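Local structure of polyprenyl synthetase (Nonlabens dokdonensis, 6KD7) at residues 144-149 / 165-170. The protein probably makes geranylgeranyl diphosphate as a magnesium-dependent prenyltransferase of the FPP/GGPP synthase family. Numbering follows the deposited sequence.
Sequences QQHDVD and IKLKTS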
loop_
_atom_site.group_PDB
_atom_site.type_symbol
_atom_site.label_atom_id
_atom_site.label_comp_id
_atom_site.label_asym_id
_atom_site.label_seq_id
_atom_site.Cartn_x
_atom_site.Cartn_y
_atom_site.Cartn_z
ATOM N N GLN A 144 -3.472 26.672 -14.446
ATOM C CA GLN A 144 -3.125 25.413 -13.769
ATOM C C GLN A 144 -4.132 24.367 -14.224
ATOM O O GLN A 144 -3.695 23.247 -14.627
ATOM C CB GLN A 144 -3.185 25.501 -12.247
ATOM C CG GLN A 144 -1.988 26.196 -11.607
ATOM C CD GLN A 144 -0.680 25.472 -11.862
ATOM O OE1 GLN A 144 -0.660 24.291 -12.269
ATOM N NE2 GLN A 144 0.424 26.191 -11.632
ATOM N N GLN A 145 -5.417 24.706 -14.189
ATOM C CA GLN A 145 -6.448 23.701 -14.539
ATOM C C GLN A 145 -6.320 23.313 -16.000
ATOM O O GLN A 145 -6.490 22.141 -16.289
ATOM C CB GLN A 145 -7.863 24.180 -14.288
ATOM C CG GLN A 145 -8.908 23.094 -14.523
ATOM C CD GLN A 145 -8.697 21.878 -13.655
ATOM O OE1 GLN A 145 -8.464 21.984 -12.447
ATOM N NE2 GLN A 145 -8.701 20.724 -14.303
ATOM N N HIS A 146 -6.057 24.262 -16.897
ATOM C CA HIS A 146 -5.892 23.951 -18.331
ATOM C C HIS A 146 -4.725 22.973 -18.468
ATOM O O HIS A 146 -4.822 22.038 -19.259
ATOM C CB HIS A 146 -5.643 25.223 -19.163
ATOM C CG HIS A 146 -6.868 26.052 -19.341
ATOM N ND1 HIS A 146 -6.926 27.406 -19.023
ATOM C CD2 HIS A 146 -8.083 25.733 -19.783
ATOM C CE1 HIS A 146 -8.132 27.864 -19.256
ATOM N NE2 HIS A 146 -8.849 26.857 -19.715
ATOM N N ASP A 147 -3.624 23.228 -17.782
ATOM C CA ASP A 147 -2.418 22.382 -17.918
ATOM C C ASP A 147 -2.784 20.946 -17.461
ATOM O O ASP A 147 -2.364 19.982 -18.109
ATOM C CB ASP A 147 -1.270 22.951 -17.110
ATOM C CG ASP A 147 0.101 22.473 -17.568
ATOM O OD1 ASP A 147 0.266 22.106 -18.712
ATOM O OD2 ASP A 147 0.979 22.517 -16.782
ATOM N N VAL A 148 -3.573 20.813 -16.407
ATOM C CA VAL A 148 -4.055 19.496 -15.895
ATOM C C VAL A 148 -4.944 18.875 -16.974
ATOM O O VAL A 148 -4.728 17.714 -17.268
ATOM C CB VAL A 148 -4.801 19.623 -14.551
ATOM C CG1 VAL A 148 -5.534 18.336 -14.165
ATOM C CG2 VAL A 148 -3.830 20.011 -13.471
ATOM N N ASP A 149 -5.893 19.636 -17.521
ATOM C CA ASP A 149 -6.819 19.117 -18.552
ATOM C C ASP A 149 -6.006 18.599 -19.755
ATOM O O ASP A 149 -6.414 17.592 -20.361
ATOM C CB ASP A 149 -7.850 20.161 -18.958
ATOM C CG ASP A 149 -8.809 20.569 -17.847
ATOM O OD1 ASP A 149 -8.905 19.845 -16.822
ATOM O OD2 ASP A 149 -9.401 21.644 -17.983
ATOM N N ILE A 165 -0.102 28.774 -21.093
ATOM C CA ILE A 165 1.136 29.329 -20.487
ATOM C C ILE A 165 0.999 30.839 -20.244
ATOM O O ILE A 165 1.604 31.360 -19.261
ATOM C CB ILE A 165 2.406 28.986 -21.275
ATOM C CG1 ILE A 165 2.391 29.530 -22.696
ATOM C CG2 ILE A 165 2.667 27.487 -21.198
ATOM C CD1 ILE A 165 3.777 29.525 -23.320
ATOM N N LYS A 166 0.150 31.520 -20.998
ATOM C CA LYS A 166 -0.077 32.955 -20.725
ATOM C C LYS A 166 -0.684 33.080 -19.339
ATOM O O LYS A 166 -0.123 33.848 -18.495
ATOM C CB LYS A 166 -0.978 33.586 -21.783
ATOM C CG LYS A 166 -1.272 35.059 -21.514
ATOM C CD LYS A 166 -2.160 35.681 -22.556
ATOM C CE LYS A 166 -3.364 36.363 -21.977
ATOM N NZ LYS A 166 -4.379 36.510 -23.043
ATOM N N LEU A 167 -1.793 32.368 -19.106
ATOM C CA LEU A 167 -2.498 32.390 -17.789
ATOM C C LEU A 167 -1.591 31.850 -16.679
ATOM O O LEU A 167 -1.574 32.408 -15.567
ATOM C CB LEU A 167 -3.792 31.579 -17.904
ATOM C CG LEU A 167 -4.832 32.165 -18.855
ATOM C CD1 LEU A 167 -5.984 31.222 -19.109
ATOM C CD2 LEU A 167 -5.388 33.449 -18.279
ATOM N N LYS A 168 -0.860 30.780 -16.932
ATOM C CA LYS A 168 -0.172 30.066 -15.836
ATOM C C LYS A 168 1.127 30.784 -15.452
ATOM O O LYS A 168 1.509 30.681 -14.273
ATOM C CB LYS A 168 0.142 28.626 -16.255
ATOM C CG LYS A 168 0.537 27.681 -15.126
ATOM C CD LYS A 168 1.347 26.536 -15.666
ATOM C CE LYS A 168 0.905 25.186 -15.152
ATOM N NZ LYS A 168 2.046 24.349 -14.697
ATOM N N THR A 169 1.830 31.353 -16.428
ATOM C CA THR A 169 3.165 31.928 -16.138
ATOM C C THR A 169 3.365 33.387 -16.575
ATOM O O THR A 169 4.292 33.967 -16.088
ATOM C CB THR A 169 4.248 31.085 -16.818
ATOM O OG1 THR A 169 4.168 31.356 -18.206
ATOM C CG2 THR A 169 4.084 29.598 -16.616
ATOM N N SER A 170 2.550 33.931 -17.467
ATOM C CA SER A 170 2.821 35.289 -18.005
ATOM C C SER A 170 1.984 36.395 -17.365
ATOM O O SER A 170 2.531 37.446 -17.126
ATOM C CB SER A 170 2.656 35.290 -19.479
ATOM O OG SER A 170 3.526 34.353 -20.073
#
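The salt bridge between Asp-147 and Lys-168 is the polar link of this helix pair, with OD2 of Asp-147 3.0 Å from NZ of Lys-168. Its hydrogen-bond geometry is weak, and Lys-168 CE lies almost equally near, 3.1 Å from Asp-147 OD2, so the oxygen meets the lysine at its flank rather than squarely at the ammonium. The side chains cross at about a right angle. With CG of Asp-147 anti to the backbone N (chi1 -159°), the carboxylate turns into the path of the lysine, whose chain bends at its last two torsions.

Gln-144 crosses the same lysine, also near a right angle: its OE1 is 3.4 Å from Lys-168 CE, and its NE2 reaches back to 3.8 Å from CG, so the amide lies across the methylenes. One residue earlier on each helix, Leu-167 CD1 approaches the edge of the His-146 ring, near its plane.

Ile-165 O accepts from Thr-169 N (2.8 Å) and Thr-169 OG1 (2.8 Å) on opposite faces of its carbonyl plane; a weak bond from Ser-170 N marks a pi-type turn. Lys-168 and Thr-169 probably correspond to the family's Lys-Thr pair, and Gln-144 and Asp-147 to its GQxxD motif, so the salt bridge probably orients the lysine beside the diphosphate cavity, consistent with a magnesium ion about 4 Å from its side chain at the nearest atoms.

The axes of segments 144-149 and 165-170 approach to 9.0 Å, their N-to-C directions 126° apart. Helix 158-183 bridges helix 123-150 and helix 188-215, where Ile-165 packs on Leu-203 and Gln-206, while Leu-105 and Pro-24 of the second subunit pack against Gln-144 and His-146.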